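Local atomic coordinates of molinate hydrolase (Gulosibacter molinativorax, PDB entry 4UB9), a protein that hydrolyses the thiocarbamate herbicide molinate and is a zinc-containing member of the amidohydrolase family. Residues 110-115 and 194-199; 116-121 and 482-487; 155-158 and 162-165. One frame throughout, in Å; residues are numbered along the deposited sequence.

Contact 1: residues 110-115 and 194-199; sequences GGIEYL and TVMSRT
Ile112, in the first turn of helix 111-118, faces Met196 in the loop leading into helix 198-209, and their CA atoms, 7.6 Å apart, are the nearest CA pair across the two segments. That separation is bridged by side chains, and the contact is wholly apolar. The ethyl branch of Ile112 does the touching: with CG1 anti to the carbonyl carbon (chi1 -64°) and the chain extended beyond it, CD1 reaches past Met196 to Val195. Ile112 CG1 lies 3.9 Å from Met196 SD and 4.0 Å from Met196 CE, while Ile112 CD1 sits 4.0 Å from Met196 CB; the thioether chain crosses the ethyl group at a slant, touching it at CB, SD and CE. Met196 achieves this by bending at its last torsion (chi3 -63°), which brings the terminal methyl back against CG1. Val195 adds one methyl from a different direction, its CG2 lying 4.0 Å from Ile112 CD1 and its side chain set nearly at a right angle to the isoleucine. Ala192 also packs on Ile112, and Phe181 covers both Met196 and Leu115. Two N-caps flank the packing: Gly110 precedes helix 111-118 at backbone angles (phi 114°) that a side chain would hardly tolerate, and the Ser197 hydroxyl caps Phe200 N at the start of helix 198-209. Ser197 OG also bonds Glu113 OE1 of the second subunit, and that same Glu113 packs on Met196, so the buried cluster backs onto a subunit interface. Away from the zinc site, this is apolar packing of a helix's first turn against the lead-in of another helix, within the TIM-barrel amidohydrolase domain.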
loop_
_atom_site.group_PDB
_atom_site.type_symbol
_atom_site.label_atom_id
_atom_site.label_comp_id
_atom_site.label_asym_id
_atom_site.label_seq_id
_atom_site.Cartn_x
_atom_site.Cartn_y
_atom_site.Cartn_z
ATOM N N GLY A 110 -5.550 13.701 -6.031
ATOM C CA GLY A 110 -6.461 14.517 -6.838
ATOM C C GLY A 110 -6.488 14.237 -8.320
ATOM O O GLY A 110 -7.414 14.679 -9.025
ATOM N N GLY A 111 -5.445 13.584 -8.819
ATOM C CA GLY A 111 -5.310 13.350 -10.273
ATOM C C GLY A 111 -6.526 12.682 -10.894
ATOM O O GLY A 111 -7.013 13.087 -11.949
ATOM N N ILE A 112 -7.032 11.654 -10.221
ATOM C CA ILE A 112 -8.111 10.881 -10.784
ATOM C C ILE A 112 -9.352 11.747 -10.881
ATOM O O ILE A 112 -9.945 11.863 -11.953
ATOM C CB ILE A 112 -8.439 9.646 -9.985
ATOM C CG1 ILE A 112 -7.262 8.671 -9.974
ATOM C CG2 ILE A 112 -9.637 8.922 -10.611
ATOM C CD1 ILE A 112 -7.406 7.582 -8.946
ATOM N N GLU A 113 -9.736 12.320 -9.748
ATOM C CA GLU A 113 -10.992 13.068 -9.649
ATOM C C GLU A 113 -10.988 14.262 -10.572
ATOM O O GLU A 113 -11.947 14.505 -11.304
ATOM C CB GLU A 113 -11.324 13.496 -8.212
ATOM C CG GLU A 113 -10.292 14.394 -7.543
ATOM C CD GLU A 113 -10.374 14.363 -6.020
ATOM O OE1 GLU A 113 -11.119 15.194 -5.427
ATOM O OE2 GLU A 113 -9.642 13.550 -5.401
ATOM N N TYR A 114 -9.868 14.944 -10.637
ATOM C CA TYR A 114 -9.744 16.102 -11.533
ATOM C C TYR A 114 -9.833 15.718 -13.022
ATOM O O TYR A 114 -10.585 16.310 -13.795
ATOM C CB TYR A 114 -8.419 16.748 -11.237
ATOM C CG TYR A 114 -7.939 17.925 -12.071
ATOM C CD1 TYR A 114 -8.402 19.236 -11.826
ATOM C CD2 TYR A 114 -6.931 17.774 -12.995
ATOM C CE1 TYR A 114 -7.893 20.323 -12.517
ATOM C CE2 TYR A 114 -6.405 18.875 -13.690
ATOM C CZ TYR A 114 -6.907 20.128 -13.460
ATOM O OH TYR A 114 -6.377 21.182 -14.146
ATOM N N LEU A 115 -9.063 14.721 -13.431
ATOM C CA LEU A 115 -9.075 14.376 -14.864
ATOM C C LEU A 115 -10.403 13.757 -15.300
ATOM O O LEU A 115 -10.814 13.912 -16.452
ATOM C CB LEU A 115 -7.907 13.468 -15.221
ATOM C CG LEU A 115 -6.542 14.200 -15.134
ATOM C CD1 LEU A 115 -5.368 13.236 -15.283
ATOM C CD2 LEU A 115 -6.440 15.269 -16.184
ATOM N N THR A 194 -3.855 1.593 -8.626
ATOM C CA THR A 194 -4.464 0.548 -7.823
ATOM C C THR A 194 -5.990 0.695 -7.645
ATOM O O THR A 194 -6.645 -0.231 -7.241
ATOM C CB THR A 194 -3.822 0.449 -6.420
ATOM O OG1 THR A 194 -4.048 1.651 -5.670
ATOM C CG2 THR A 194 -2.306 0.177 -6.530
ATOM N N VAL A 195 -6.533 1.882 -7.881
ATOM C CA VAL A 195 -7.943 2.119 -7.607
ATOM C C VAL A 195 -8.715 2.747 -8.735
ATOM O O VAL A 195 -9.829 3.210 -8.541
ATOM C CB VAL A 195 -8.143 3.005 -6.357
ATOM C CG1 VAL A 195 -7.516 2.374 -5.135
ATOM C CG2 VAL A 195 -7.528 4.378 -6.544
ATOM N N MET A 196 -8.120 2.801 -9.910
ATOM C CA MET A 196 -8.783 3.355 -11.080
ATOM C C MET A 196 -8.727 2.317 -12.216
ATOM O O MET A 196 -7.966 1.361 -12.136
ATOM C CB MET A 196 -8.106 4.634 -11.537
ATOM C CG MET A 196 -6.727 4.406 -12.123
ATOM S SD MET A 196 -5.732 5.900 -12.315
ATOM C CE MET A 196 -6.745 6.780 -13.494
ATOM N N SER A 197 -9.557 2.502 -13.237
ATOM C CA SER A 197 -9.540 1.599 -14.348
ATOM C C SER A 197 -8.209 1.746 -15.098
ATOM O O SER A 197 -7.693 2.857 -15.256
ATOM C CB SER A 197 -10.714 1.833 -15.313
ATOM O OG SER A 197 -10.656 3.118 -15.898
ATOM N N ARG A 198 -7.701 0.626 -15.588
ATOM C CA ARG A 198 -6.538 0.640 -16.452
ATOM C C ARG A 198 -6.844 1.401 -17.736
ATOM O O ARG A 198 -6.016 2.178 -18.231
ATOM C CB ARG A 198 -6.101 -0.781 -16.735
ATOM C CG ARG A 198 -4.872 -0.927 -17.614
ATOM C CD ARG A 198 -4.582 -2.415 -17.825
ATOM N NE ARG A 198 -5.725 -3.249 -18.254
ATOM C CZ ARG A 198 -6.447 -3.127 -19.383
ATOM N NH1 ARG A 198 -6.215 -2.160 -20.278
ATOM N NH2 ARG A 198 -7.442 -3.985 -19.602
ATOM N N THR A 199 -8.050 1.224 -18.251
ATOM C CA THR A 199 -8.426 1.874 -19.511
ATOM C C THR A 199 -8.329 3.400 -19.389
ATOM O O THR A 199 -7.748 4.072 -20.257
ATOM C CB THR A 199 -9.863 1.510 -19.899
ATOM O OG1 THR A 199 -9.963 0.096 -20.036
ATOM C CG2 THR A 199 -10.230 2.174 -21.216
#

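Contact 2: residues 116-121 and 482-487; sequences ARFEGN and SPLVTA
Phe118, late in helix 111-118, puts its ring against Leu484 and Val485, apolar packing within this TIM-barrel amidohydrolase fold that sets helix 111-118 against the irregular chain after strand 472-473. The ring's far end does most of the work: Phe118 CZ lies 3.5 Å from Val485 CA and CE2 is 3.7 Å from Val485 CB. Val485 CG1 sits over one ring face, offset toward the rim, and Arg117 CG covers the opposite face. In Leu484, chi1 -176° swings CG away from the backbone N to lie 3.9 Å from Phe118 CE1, and the leucine and phenylalanine side chains pass each other pointing opposite ways. An alanine in place of Phe118 would remove the ring and is likely to leave a gap beside Leu484 and Val485, with the tail less firmly held. Farther out, Val125 of helix 122-135 packs on Phe118, Leu484 and Val485, while Glu128 of that helix accepts hydrogen bonds from the backbone N atoms of Leu484 and Val485. A type II turn from Phe118 to Asn121, closed by Asn121 N to Phe118 O, brings the asparagine round to the tail, where its CB meets Leu484 CD2 at 4.1 Å.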
loop_
_atom_site.group_PDB
_atom_site.type_symbol
_atom_site.label_atom_id
_atom_site.label_comp_id
_atom_site.label_asym_id
_atom_site.label_seq_id
_atom_site.Cartn_x
_atom_site.Cartn_y
_atom_site.Cartn_z
ATOM N N ALA A 116 -11.040 13.023 -14.401
ATOM C CA ALA A 116 -12.309 12.411 -14.753
ATOM C C ALA A 116 -13.386 13.477 -14.801
ATOM O O ALA A 116 -14.264 13.484 -15.671
ATOM C CB ALA A 116 -12.677 11.325 -13.776
ATOM N N ARG A 117 -13.309 14.398 -13.867
ATOM C CA ARG A 117 -14.356 15.396 -13.786
ATOM C C ARG A 117 -14.378 16.254 -15.018
ATOM O O ARG A 117 -15.419 16.683 -15.456
ATOM C CB ARG A 117 -14.181 16.263 -12.534
ATOM C CG ARG A 117 -15.389 17.152 -12.204
ATOM C CD ARG A 117 -15.081 18.072 -11.019
ATOM N NE ARG A 117 -14.806 17.374 -9.780
ATOM C CZ ARG A 117 -15.746 16.882 -8.974
ATOM N NH1 ARG A 117 -17.024 17.006 -9.276
ATOM N NH2 ARG A 117 -15.397 16.232 -7.856
ATOM N N PHE A 118 -13.203 16.561 -15.560
ATOM C CA PHE A 118 -13.144 17.520 -16.678
ATOM C C PHE A 118 -12.898 16.939 -18.051
ATOM O O PHE A 118 -12.762 17.691 -18.996
ATOM C CB PHE A 118 -12.156 18.623 -16.353
ATOM C CG PHE A 118 -12.541 19.359 -15.111
ATOM C CD1 PHE A 118 -13.719 20.086 -15.081
ATOM C CD2 PHE A 118 -11.818 19.226 -13.953
ATOM C CE1 PHE A 118 -14.140 20.723 -13.925
ATOM C CE2 PHE A 118 -12.230 19.857 -12.780
ATOM C CZ PHE A 118 -13.398 20.608 -12.776
ATOM N N GLU A 119 -12.898 15.609 -18.171
ATOM C CA GLU A 119 -12.716 14.954 -19.472
ATOM C C GLU A 119 -13.785 15.473 -20.427
ATOM O O GLU A 119 -14.928 15.533 -20.062
ATOM C CB GLU A 119 -12.801 13.420 -19.415
ATOM C CG GLU A 119 -12.301 12.780 -20.719
ATOM C CD GLU A 119 -11.968 11.298 -20.644
ATOM O OE1 GLU A 119 -12.536 10.591 -19.787
ATOM O OE2 GLU A 119 -11.131 10.826 -21.453
ATOM N N GLY A 120 -13.383 15.855 -21.636
ATOM C CA GLY A 120 -14.280 16.495 -22.590
ATOM C C GLY A 120 -14.045 18.004 -22.671
ATOM O O GLY A 120 -14.427 18.629 -23.657
ATOM N N ASN A 121 -13.449 18.578 -21.628
ATOM C CA ASN A 121 -13.273 20.017 -21.524
ATOM C C ASN A 121 -11.890 20.494 -21.169
ATOM O O ASN A 121 -11.712 21.589 -20.623
ATOM C CB ASN A 121 -14.215 20.572 -20.455
ATOM C CG ASN A 121 -15.648 20.604 -20.894
ATOM O OD1 ASN A 121 -16.492 19.961 -20.277
ATOM N ND2 ASN A 121 -15.917 21.252 -22.004
ATOM N N SER A 482 -15.906 31.809 -17.259
ATOM C CA SER A 482 -16.837 30.720 -16.917
ATOM C C SER A 482 -16.187 29.750 -15.983
ATOM O O SER A 482 -15.565 28.781 -16.407
ATOM C CB SER A 482 -17.296 29.966 -18.143
ATOM O OG SER A 482 -17.705 30.874 -19.139
ATOM N N PRO A 483 -16.344 29.993 -14.691
ATOM C CA PRO A 483 -15.723 29.072 -13.781
ATOM C C PRO A 483 -16.054 27.639 -14.119
ATOM O O PRO A 483 -17.211 27.301 -14.360
ATOM C CB PRO A 483 -16.300 29.478 -12.412
ATOM C CG PRO A 483 -16.590 30.955 -12.564
ATOM C CD PRO A 483 -17.041 31.090 -13.996
ATOM N N LEU A 484 -15.010 26.824 -14.136
ATOM C CA LEU A 484 -15.134 25.421 -14.480
ATOM C C LEU A 484 -14.527 24.624 -13.338
ATOM O O LEU A 484 -15.261 24.082 -12.503
ATOM C CB LEU A 484 -14.468 25.145 -15.822
ATOM C CG LEU A 484 -14.595 23.732 -16.366
ATOM C CD1 LEU A 484 -16.045 23.268 -16.449
ATOM C CD2 LEU A 484 -13.949 23.669 -17.737
ATOM N N VAL A 485 -13.196 24.581 -13.240
ATOM C CA VAL A 485 -12.614 23.921 -12.058
ATOM C C VAL A 485 -12.837 24.748 -10.809
ATOM O O VAL A 485 -13.043 24.195 -9.732
ATOM C CB VAL A 485 -11.161 23.358 -12.207
ATOM C CG1 VAL A 485 -10.576 23.565 -13.565
ATOM C CG2 VAL A 485 -10.246 23.784 -11.096
ATOM N N THR A 486 -12.848 26.069 -10.963
ATOM C CA THR A 486 -13.078 26.956 -9.801
ATOM C C THR A 486 -14.532 27.095 -9.393
ATOM O O THR A 486 -14.810 27.656 -8.361
ATOM C CB THR A 486 -12.500 28.371 -9.989
ATOM O OG1 THR A 486 -13.047 28.958 -11.175
ATOM C CG2 THR A 486 -11.015 28.283 -10.049
ATOM N N ALA A 487 -15.449 26.604 -10.211
ATOM C CA ALA A 487 -16.870 26.547 -9.792
ATOM C C ALA A 487 -17.007 25.808 -8.483
ATOM O O ALA A 487 -16.623 24.658 -8.356
ATOM C CB ALA A 487 -17.745 25.903 -10.861
#

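Contact 3: residues 155-158 and 162-165; sequences RDRI and AAEG
Arg157 and Ile158, near the end of helix 148-159, pack against Ala163 just after the chain turns back, and these three bury the most surface. The carbonyl O of Arg157 takes a weak hydrogen bond from Ala163 N (3.1 Å, 134° at the hydrogen). The aliphatic root of the arginine lies against the Ala162 and Ala163 methyls; farther along, a bend at chi3 (35°) returns the guanidinium toward Ala163, whose CB is 3.7 Å from Arg157 NH2 and approaches the group obliquely. Glu127 of helix 122-135 forms a salt bridge with Arg157 NE. On Ile158 the meeting is largely with backbone oxygens: Ile158 CA makes a nearly straight CA-H...O contact with Ala163 O (3.4 Å, 166°), and its CG2 methyl lies 3.5 Å from Gly165 O. A CB on Gly165 would be tight against Ile158 CD1. Gly165 N bonds Glu164 OE1, and the other carboxylate oxygen of Glu164 forms a salt bridge with Arg472. Residues 162-165 belong to the return from helix 148-159 to strand 167-170, the helix-to-strand half of a beta-alpha-beta crossover from parallel strand 138-143; Ile158 touches Ile168 of strand 167-170 and Ala130 of helix 122-135, whose Gln131 bonds Glu164 O.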
loop_
_atom_site.group_PDB
_atom_site.type_symbol
_atom_site.label_atom_id
_atom_site.label_comp_id
_atom_site.label_asym_id
_atom_site.label_seq_id
_atom_site.Cartn_x
_atom_site.Cartn_y
_atom_site.Cartn_z
ATOM N N ARG A 155 -4.198 27.414 -26.843
ATOM C CA ARG A 155 -3.350 28.531 -27.229
ATOM C C ARG A 155 -3.825 29.149 -28.527
ATOM O O ARG A 155 -3.783 30.366 -28.672
ATOM C CB ARG A 155 -1.876 28.206 -27.256
ATOM C CG ARG A 155 -1.331 27.782 -28.562
ATOM C CD ARG A 155 -0.136 28.564 -28.910
ATOM N NE ARG A 155 0.941 27.689 -29.302
ATOM C CZ ARG A 155 0.983 26.861 -30.352
ATOM N NH1 ARG A 155 -0.038 26.690 -31.142
ATOM N NH2 ARG A 155 2.090 26.176 -30.589
ATOM N N ASP A 156 -4.280 28.311 -29.460
ATOM C CA ASP A 156 -4.706 28.792 -30.777
ATOM C C ASP A 156 -5.954 29.662 -30.642
ATOM O O ASP A 156 -6.094 30.661 -31.296
ATOM C CB ASP A 156 -4.961 27.633 -31.747
ATOM C CG ASP A 156 -3.660 26.845 -32.092
ATOM O OD1 ASP A 156 -2.559 27.300 -31.742
ATOM O OD2 ASP A 156 -3.748 25.775 -32.723
ATOM N N ARG A 157 -6.826 29.282 -29.745
ATOM C CA ARG A 157 -8.025 30.052 -29.521
ATOM C C ARG A 157 -7.752 31.362 -28.830
ATOM O O ARG A 157 -8.370 32.375 -29.123
ATOM C CB ARG A 157 -9.044 29.227 -28.757
ATOM C CG ARG A 157 -9.784 28.277 -29.689
ATOM C CD ARG A 157 -10.539 27.175 -28.953
ATOM N NE ARG A 157 -11.100 27.639 -27.682
ATOM C CZ ARG A 157 -12.306 28.191 -27.526
ATOM N NH1 ARG A 157 -13.099 28.387 -28.558
ATOM N NH2 ARG A 157 -12.705 28.582 -26.325
ATOM N N ILE A 158 -6.845 31.356 -27.873
ATOM C CA ILE A 158 -6.476 32.616 -27.205
ATOM C C ILE A 158 -5.702 33.521 -28.165
ATOM O O ILE A 158 -5.959 34.701 -28.276
ATOM C CB ILE A 158 -5.633 32.364 -25.961
ATOM C CG1 ILE A 158 -6.492 31.717 -24.902
ATOM C CG2 ILE A 158 -5.013 33.668 -25.448
ATOM C CD1 ILE A 158 -5.719 31.202 -23.697
ATOM N N ALA A 162 -10.465 34.057 -30.146
ATOM C CA ALA A 162 -11.687 33.289 -29.820
ATOM C C ALA A 162 -11.932 33.083 -28.321
ATOM O O ALA A 162 -13.039 32.748 -27.897
ATOM C CB ALA A 162 -11.663 31.938 -30.501
ATOM N N ALA A 163 -10.884 33.249 -27.530
ATOM C CA ALA A 163 -11.005 33.050 -26.094
ATOM C C ALA A 163 -10.081 33.973 -25.338
ATOM O O ALA A 163 -9.032 34.388 -25.818
ATOM C CB ALA A 163 -10.702 31.618 -25.732
ATOM N N GLU A 164 -10.485 34.228 -24.113
ATOM C CA GLU A 164 -9.773 35.109 -23.213
ATOM C C GLU A 164 -8.659 34.381 -22.426
ATOM O O GLU A 164 -8.765 33.203 -22.112
ATOM C CB GLU A 164 -10.783 35.713 -22.237
ATOM C CG GLU A 164 -10.201 36.615 -21.159
ATOM C CD GLU A 164 -9.687 37.929 -21.733
ATOM O OE1 GLU A 164 -8.599 37.929 -22.348
ATOM O OE2 GLU A 164 -10.366 38.977 -21.558
ATOM N N GLY A 165 -7.599 35.119 -22.121
ATOM C CA GLY A 165 -6.532 34.630 -21.249
ATOM C C GLY A 165 -5.150 35.141 -21.573
ATOM O O GLY A 165 -4.908 35.685 -22.623
#

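Contacts 1 and 2 share helix 111-118: its first turn packs in contact 1 and a later part of it in contact 2, their centres about 16 Å apart. Residues of both contacts meet the second subunit, whereas neither segment of contact 3 touches another protein chain. Contact 3 lies about 17 Å from contact 2 between centres, with nearest atoms about 8 Å apart, and its centre is about 29 Å from that of contact 1. Helix 122-135 connects contacts 2 and 3, giving Val125 and Glu128 to one and Glu127 and Ala130 to the other. None of the three lies at the zinc site of His282 and His302.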